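Local coordinates for SOXA (PDB 2C1D), which forms, with its partner SoxX, a heme enzyme that joins thiosulfate to a cysteine of the sulfur carrier SoxYZ and passes on the electrons released, at residues Val16-Lys21 with Gly254-Gly259; Val150-Asp155 with Tyr247-Gly252. All coordinates share one frame; numbering follows the deposited sequence.

Interaction 1: residues Val16-Lys21 with Gly254-Gly259; sequences VEIVTK and GLSVEG
S256 grips V19 with two hydrogen bonds. The amide N of V19 donates to S256 OG at 2.8 Å, and S256 N returns a nearly straight bond (170°) to V19 O at 3.1 Å, in the carbonyl plane and on a lone pair. The first bond depends on the serine torsion: OG lies anti to the carbonyl carbon (chi1 -57°), beside its own backbone N, which brings both polar atoms to bear on one residue. Carbon packs on carbon on the buried side: I18 CG2 sits 3.9 Å from S256 CB and 3.8 Å from E258 CG, the isoleucine and glutamate side chains crossing at about a right angle. L255 CD2, also buried, comes against the backbone of T20, 3.4 Å from its carbonyl carbon. Strand 16-22 is the middle member of a three-stranded antiparallel sheet, and 254-259 is in the loop that follows helix 239-251, a helix of the second cytochrome c domain; the N-terminal sheet is thereby tied to the C-terminal end of the chain. Beyond I18, the carboxylate of E258 is held by R263 in a salt bridge and by S37 in a hydrogen bond. The solvent side is more open: V19 is exposed although its CG1 reaches to 3.8 Å from G254 O and CG2 lies near S256 OG, and the exposed K21 side chain leads away from the loop.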
ATOM      1  N   VAL A  16      25.340   9.886   7.500  1.00 33.38           N
ATOM      2  CA  VAL A  16      25.063   8.460   7.313  1.00 33.10           C
ATOM      3  C   VAL A  16      24.434   8.190   5.952  1.00 32.08           C
ATOM      4  O   VAL A  16      23.379   8.723   5.588  1.00 30.89           O
ATOM      5  CB  VAL A  16      24.400   7.729   8.562  1.00 34.03           C
ATOM      6  CG1 VAL A  16      23.943   8.685   9.636  1.00 34.87           C
ATOM      7  CG2 VAL A  16      23.314   6.734   8.157  1.00 34.33           C
ATOM      8  N   GLU A  17      25.164   7.385   5.192  1.00 31.59           N
ATOM      9  CA  GLU A  17      24.751   6.956   3.892  1.00 32.08           C
ATOM     10  C   GLU A  17      23.603   5.958   4.031  1.00 30.60           C
ATOM     11  O   GLU A  17      23.644   5.061   4.875  1.00 30.11           O
ATOM     12  CB  GLU A  17      25.932   6.312   3.161  1.00 33.15           C
ATOM     13  CG  GLU A  17      27.144   7.239   2.986  1.00 37.81           C
ATOM     14  CD  GLU A  17      28.254   6.597   2.165  1.00 45.28           C
ATOM     15  OE1 GLU A  17      28.124   5.396   1.784  1.00 49.19           O
ATOM     16  OE2 GLU A  17      29.265   7.297   1.895  1.00 51.10           O
ATOM     17  N   ILE A  18      22.592   6.159   3.193  1.00 29.57           N
ATOM     18  CA  ILE A  18      21.461   5.272   3.048  1.00 28.95           C
ATOM     19  C   ILE A  18      21.502   4.668   1.622  1.00 28.34           C
ATOM     20  O   ILE A  18      21.490   5.402   0.626  1.00 28.28           O
ATOM     21  CB  ILE A  18      20.147   6.055   3.273  1.00 28.41           C
ATOM     22  CG1 ILE A  18      20.160   6.796   4.622  1.00 29.72           C
ATOM     23  CG2 ILE A  18      18.934   5.117   3.161  1.00 28.56           C
ATOM     24  CD1 ILE A  18      20.367   5.920   5.884  1.00 28.09           C
ATOM     25  N   VAL A  19      21.573   3.338   1.535  1.00 27.87           N
ATOM     26  CA  VAL A  19      21.403   2.641   0.254  1.00 28.52           C
ATOM     27  C   VAL A  19      19.920   2.681  -0.092  1.00 27.80           C
ATOM     28  O   VAL A  19      19.095   2.059   0.595  1.00 28.01           O
ATOM     29  CB  VAL A  19      21.919   1.159   0.303  1.00 28.64           C
ATOM     30  CG1 VAL A  19      21.616   0.412  -1.021  1.00 29.98           C
ATOM     31  CG2 VAL A  19      23.422   1.106   0.572  1.00 29.56           C
ATOM     32  N   THR A  20      19.575   3.420  -1.132  1.00 28.05           N
ATOM     33  CA  THR A  20      18.188   3.541  -1.597  1.00 28.05           C
ATOM     34  C   THR A  20      17.903   2.841  -2.936  1.00 29.03           C
ATOM     35  O   THR A  20      16.776   2.903  -3.444  1.00 27.96           O
ATOM     36  CB  THR A  20      17.833   5.018  -1.755  1.00 28.19           C
ATOM     37  OG1 THR A  20      18.790   5.679  -2.605  1.00 27.22           O
ATOM     38  CG2 THR A  20      17.922   5.751  -0.425  1.00 28.94           C
ATOM     39  N   LYS A  21      18.930   2.223  -3.509  1.00 29.57           N
ATOM     40  CA  LYS A  21      18.837   1.563  -4.813  1.00 31.17           C
ATOM     41  C   LYS A  21      19.902   0.470  -4.822  1.00 30.87           C
ATOM     42  O   LYS A  21      21.067   0.698  -4.469  1.00 31.25           O
ATOM     43  CB  LYS A  21      19.031   2.587  -5.947  1.00 31.61           C
ATOM     44  CG  LYS A  21      19.482   2.012  -7.300  1.00 36.43           C
ATOM     45  CD  LYS A  21      19.793   3.133  -8.317  1.00 40.23           C
ATOM     46  CE  LYS A  21      19.944   2.557  -9.756  1.00 44.12           C
ATOM     47  NZ  LYS A  21      20.724   3.452 -10.664  1.00 45.14           N
ATOM     48  N   GLY A 254      18.782  -5.661   1.422  1.00 26.54           N
ATOM     49  CA  GLY A 254      19.885  -4.978   0.757  1.00 26.71           C
ATOM     50  C   GLY A 254      19.768  -3.470   0.833  1.00 27.06           C
ATOM     51  O   GLY A 254      20.777  -2.765   0.905  1.00 26.57           O
ATOM     52  N   LEU A 255      18.544  -2.952   0.803  1.00 27.48           N
ATOM     53  CA  LEU A 255      18.331  -1.533   1.080  1.00 27.88           C
ATOM     54  C   LEU A 255      18.684  -1.255   2.542  1.00 27.71           C
ATOM     55  O   LEU A 255      18.593  -2.152   3.393  1.00 29.03           O
ATOM     56  CB  LEU A 255      16.879  -1.132   0.808  1.00 27.85           C
ATOM     57  CG  LEU A 255      16.405  -1.215  -0.642  1.00 28.60           C
ATOM     58  CD1 LEU A 255      14.896  -1.181  -0.700  1.00 27.55           C
ATOM     59  CD2 LEU A 255      16.997  -0.092  -1.485  1.00 30.19           C
ATOM     60  N   SER A 256      19.066  -0.022   2.848  1.00 26.62           N
ATOM     61  CA  SER A 256      19.309   0.358   4.222  1.00 26.02           C
ATOM     62  C   SER A 256      18.015   0.608   5.002  1.00 25.12           C
ATOM     63  O   SER A 256      16.991   1.109   4.500  1.00 25.82           O
ATOM     64  CB  SER A 256      20.175   1.629   4.336  1.00 26.45           C
ATOM     65  OG  SER A 256      21.423   1.509   3.668  1.00 26.37           O
ATOM     66  N   VAL A 257      18.095   0.310   6.275  1.00 24.55           N
ATOM     67  CA  VAL A 257      17.146   0.826   7.218  1.00 23.44           C
ATOM     68  C   VAL A 257      17.276   2.354   7.191  1.00 23.73           C
ATOM     69  O   VAL A 257      18.340   2.885   7.486  1.00 23.81           O
ATOM     70  CB  VAL A 257      17.445   0.293   8.622  1.00 22.78           C
ATOM     71  CG1 VAL A 257      16.546   0.931   9.616  1.00 23.02           C
ATOM     72  CG2 VAL A 257      17.247  -1.214   8.672  1.00 23.31           C
ATOM     73  N   GLU A 258      16.197   3.056   6.870  1.00 23.74           N
ATOM     74  CA  GLU A 258      16.224   4.524   6.835  1.00 23.97           C
ATOM     75  C   GLU A 258      16.167   5.150   8.232  1.00 24.13           C
ATOM     76  O   GLU A 258      16.594   6.298   8.407  1.00 24.89           O
ATOM     77  CB  GLU A 258      15.123   5.060   5.907  1.00 24.37           C
ATOM     78  CG  GLU A 258      15.396   4.629   4.462  1.00 24.74           C
ATOM     79  CD  GLU A 258      14.392   5.085   3.420  1.00 25.58           C
ATOM     80  OE1 GLU A 258      13.693   6.107   3.589  1.00 25.42           O
ATOM     81  OE2 GLU A 258      14.336   4.419   2.361  1.00 26.68           O
ATOM     82  N   GLY A 259      15.709   4.379   9.218  1.00 23.67           N
ATOM     83  CA  GLY A 259      15.471   4.864  10.572  1.00 24.02           C
ATOM     84  C   GLY A 259      14.042   5.312  10.690  1.00 24.25           C
ATOM     85  O   GLY A 259      13.172   4.525  11.020  1.00 24.30           O
TER

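Interaction 2: residues Val150-Asp155 with Tyr247-Gly252; sequences VNVKID and YVASRG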
ATOM      1  N   VAL A 150      18.992  -3.860   5.556  1.00 23.93           N
ATOM      2  CA  VAL A 150      17.878  -4.779   5.786  1.00 24.42           C
ATOM      3  C   VAL A 150      18.368  -6.155   5.384  1.00 25.14           C
ATOM      4  O   VAL A 150      18.929  -6.356   4.299  1.00 24.54           O
ATOM      5  CB  VAL A 150      16.628  -4.404   4.927  1.00 24.68           C
ATOM      6  CG1 VAL A 150      15.553  -5.502   4.977  1.00 24.03           C
ATOM      7  CG2 VAL A 150      16.045  -3.072   5.357  1.00 24.49           C
ATOM      8  N   ASN A 151      18.166  -7.093   6.278  1.00 25.98           N
ATOM      9  CA  ASN A 151      18.652  -8.440   6.115  1.00 26.42           C
ATOM     10  C   ASN A 151      17.725  -9.364   6.874  1.00 26.24           C
ATOM     11  O   ASN A 151      18.057  -9.892   7.924  1.00 26.21           O
ATOM     12  CB  ASN A 151      20.078  -8.556   6.671  1.00 27.13           C
ATOM     13  CG  ASN A 151      20.682  -9.922   6.440  1.00 28.00           C
ATOM     14  OD1 ASN A 151      20.285 -10.637   5.525  1.00 32.16           O
ATOM     15  ND2 ASN A 151      21.629 -10.298   7.280  1.00 29.03           N
ATOM     16  N   VAL A 152      16.549  -9.570   6.335  1.00 26.71           N
ATOM     17  CA  VAL A 152      15.636 -10.495   6.973  1.00 27.08           C
ATOM     18  C   VAL A 152      15.780 -11.893   6.371  1.00 26.56           C
ATOM     19  O   VAL A 152      15.839 -12.087   5.138  1.00 26.15           O
ATOM     20  CB  VAL A 152      14.149  -9.994   7.062  1.00 28.56           C
ATOM     21  CG1 VAL A 152      14.012  -8.527   6.755  1.00 29.00           C
ATOM     22  CG2 VAL A 152      13.183 -10.852   6.314  1.00 30.01           C
ATOM     23  N   LYS A 153      15.852 -12.845   7.282  1.00 26.35           N
ATOM     24  CA  LYS A 153      15.948 -14.259   6.991  1.00 26.83           C
ATOM     25  C   LYS A 153      14.603 -14.811   6.488  1.00 26.66           C
ATOM     26  O   LYS A 153      13.562 -14.561   7.062  1.00 25.48           O
ATOM     27  CB  LYS A 153      16.417 -14.986   8.263  1.00 27.09           C
ATOM     28  CG  LYS A 153      16.575 -16.520   8.153  1.00 28.59           C
ATOM     29  CD  LYS A 153      17.154 -17.087   9.477  1.00 30.61           C
ATOM     30  CE  LYS A 153      17.534 -18.565   9.391  1.00 31.74           C
ATOM     31  NZ  LYS A 153      16.452 -19.358   8.833  1.00 32.21           N
ATOM     32  N   ILE A 154      14.639 -15.542   5.385  1.00 28.02           N
ATOM     33  CA  ILE A 154      13.421 -16.083   4.791  1.00 29.40           C
ATOM     34  C   ILE A 154      13.360 -17.603   4.689  1.00 30.69           C
ATOM     35  O   ILE A 154      12.332 -18.134   4.244  1.00 31.34           O
ATOM     36  CB  ILE A 154      13.190 -15.479   3.410  1.00 29.26           C
ATOM     37  CG1 ILE A 154      14.235 -15.980   2.402  1.00 30.13           C
ATOM     38  CG2 ILE A 154      13.184 -13.979   3.508  1.00 30.41           C
ATOM     39  CD1 ILE A 154      14.005 -15.440   1.045  1.00 31.19           C
ATOM     40  N   ASP A 155      14.432 -18.286   5.090  1.00 31.42           N
ATOM     41  CA  ASP A 155      14.504 -19.752   5.018  1.00 31.95           C
ATOM     42  C   ASP A 155      14.406 -20.380   6.402  1.00 31.85           C
ATOM     43  O   ASP A 155      14.156 -19.704   7.388  1.00 31.00           O
ATOM     44  CB  ASP A 155      15.778 -20.202   4.297  1.00 31.97           C
ATOM     45  CG  ASP A 155      17.046 -19.866   5.062  1.00 34.29           C
ATOM     46  OD1 ASP A 155      18.103 -20.333   4.594  1.00 36.56           O
ATOM     47  OD2 ASP A 155      17.092 -19.158   6.116  1.00 34.04           O
ATOM     48  N   TYR A 247       7.293 -10.935   4.817  1.00 23.42           N
ATOM     49  CA  TYR A 247       7.460 -11.085   3.394  1.00 24.19           C
ATOM     50  C   TYR A 247       7.855  -9.744   2.732  1.00 24.06           C
ATOM     51  O   TYR A 247       8.797  -9.692   1.946  1.00 24.48           O
ATOM     52  CB  TYR A 247       6.211 -11.682   2.749  1.00 24.15           C
ATOM     53  CG  TYR A 247       6.383 -11.781   1.281  1.00 24.56           C
ATOM     54  CD1 TYR A 247       7.211 -12.755   0.730  1.00 26.38           C
ATOM     55  CD2 TYR A 247       5.771 -10.873   0.432  1.00 25.43           C
ATOM     56  CE1 TYR A 247       7.405 -12.833  -0.649  1.00 24.71           C
ATOM     57  CE2 TYR A 247       5.977 -10.931  -0.930  1.00 24.87           C
ATOM     58  CZ  TYR A 247       6.797 -11.917  -1.463  1.00 26.25           C
ATOM     59  OH  TYR A 247       7.001 -11.952  -2.829  1.00 27.12           O
ATOM     60  N   VAL A 248       7.147  -8.670   3.067  1.00 24.39           N
ATOM     61  CA  VAL A 248       7.373  -7.366   2.427  1.00 24.44           C
ATOM     62  C   VAL A 248       8.731  -6.808   2.858  1.00 24.24           C
ATOM     63  O   VAL A 248       9.466  -6.289   2.036  1.00 25.44           O
ATOM     64  CB  VAL A 248       6.226  -6.369   2.708  1.00 24.33           C
ATOM     65  CG1 VAL A 248       6.494  -4.989   2.080  1.00 23.87           C
ATOM     66  CG2 VAL A 248       4.926  -6.900   2.140  1.00 25.42           C
ATOM     67  N   ALA A 249       9.088  -6.958   4.128  1.00 23.98           N
ATOM     68  CA  ALA A 249      10.419  -6.583   4.581  1.00 24.46           C
ATOM     69  C   ALA A 249      11.542  -7.182   3.713  1.00 24.57           C
ATOM     70  O   ALA A 249      12.502  -6.501   3.367  1.00 24.55           O
ATOM     71  CB  ALA A 249      10.627  -6.986   6.043  1.00 24.15           C
ATOM     72  N   SER A 250      11.413  -8.465   3.405  1.00 25.02           N
ATOM     73  CA  SER A 250      12.428  -9.210   2.669  1.00 24.94           C
ATOM     74  C   SER A 250      12.513  -8.749   1.226  1.00 25.02           C
ATOM     75  O   SER A 250      13.563  -8.894   0.614  1.00 25.96           O
ATOM     76  CB  SER A 250      12.177 -10.722   2.755  1.00 25.03           C
ATOM     77  OG  SER A 250      11.099 -11.139   1.930  1.00 24.19           O
ATOM     78  N   ARG A 251      11.433  -8.179   0.664  1.00 24.98           N
ATOM     79  CA  ARG A 251      11.493  -7.613  -0.679  1.00 24.98           C
ATOM     80  C   ARG A 251      12.469  -6.432  -0.774  1.00 24.83           C
ATOM     81  O   ARG A 251      12.920  -6.085  -1.862  1.00 24.64           O
ATOM     82  CB  ARG A 251      10.115  -7.192  -1.197  1.00 25.09           C
ATOM     83  CG  ARG A 251       9.139  -8.360  -1.412  1.00 25.48           C
ATOM     84  CD  ARG A 251       7.718  -7.886  -1.682  1.00 24.42           C
ATOM     85  NE  ARG A 251       7.601  -7.293  -2.997  1.00 24.77           N
ATOM     86  CZ  ARG A 251       7.403  -7.986  -4.114  1.00 26.59           C
ATOM     87  NH1 ARG A 251       7.251  -9.309  -4.083  1.00 25.70           N
ATOM     88  NH2 ARG A 251       7.298  -7.339  -5.263  1.00 25.76           N
ATOM     89  N   GLY A 252      12.810  -5.831   0.358  1.00 24.39           N
ATOM     90  CA  GLY A 252      13.807  -4.774   0.376  1.00 24.40           C
ATOM     91  C   GLY A 252      15.132  -5.165   0.987  1.00 24.81           C
ATOM     92  O   GLY A 252      15.911  -4.289   1.349  1.00 25.83           O
TER
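This is an apolar contact between a loop and the last turn of a helix: 150-155, part of the loop between helices 132-143 and 159-170, runs past the C-terminal end of helix 239-251 in the second cytochrome c domain. V150, V152 and I154 all direct their side chains at the helix. V152 is astride two helix residues, with CG1 at 3.8 Å from A249 CB and CG2 at 3.7 Å from S250 CB. An alanine in its place would probably leave a gap over A249 and S250, where both methyl branches now rest. V150 meets carbonyl oxygens instead: its CG1, anti to the backbone N (chi1 170°), is 3.6 Å from A249 O, while CB lies 3.7 Å from G252 O. Two bonds from outside the pair place the neighbouring groups, since N253 OD1 accepts from V152 N, and W162 of helix 159-170 bonds to S250 OG. That hydroxyl also donates back to Y247 O at 2.7 Å, tilted 25° from the carbonyl plane, and Y247 O takes the amide of R251 as well. With OG turned back to the helix, S250 CB is left to meet I154 CG2, which presses on it at 3.5 Å, tighter than usual for two carbons.

In the fold
The two contacts lie 14 Å apart between centres and meet at V150. V150 N is 2.8 Å from L255 O, a probable hydrogen bond. V150 O is 3.0 Å from G254 N, probably a second one, while V150 CG2 packs 4.0 Å from V257 CG2. The chain leaves helix 239-251 in interaction 2 and within a few residues reaches strand 16-22 in interaction 1, so loop 150-155, the helix end and the N-terminal sheet are joined in series. Both lie near a heme c, probably the second: the side chain of E258 is about 7 Å and that of A249 about 10 Å from it, and the side chain of L255 is about 12 Å from that of H184, an axial ligand of the second heme's iron.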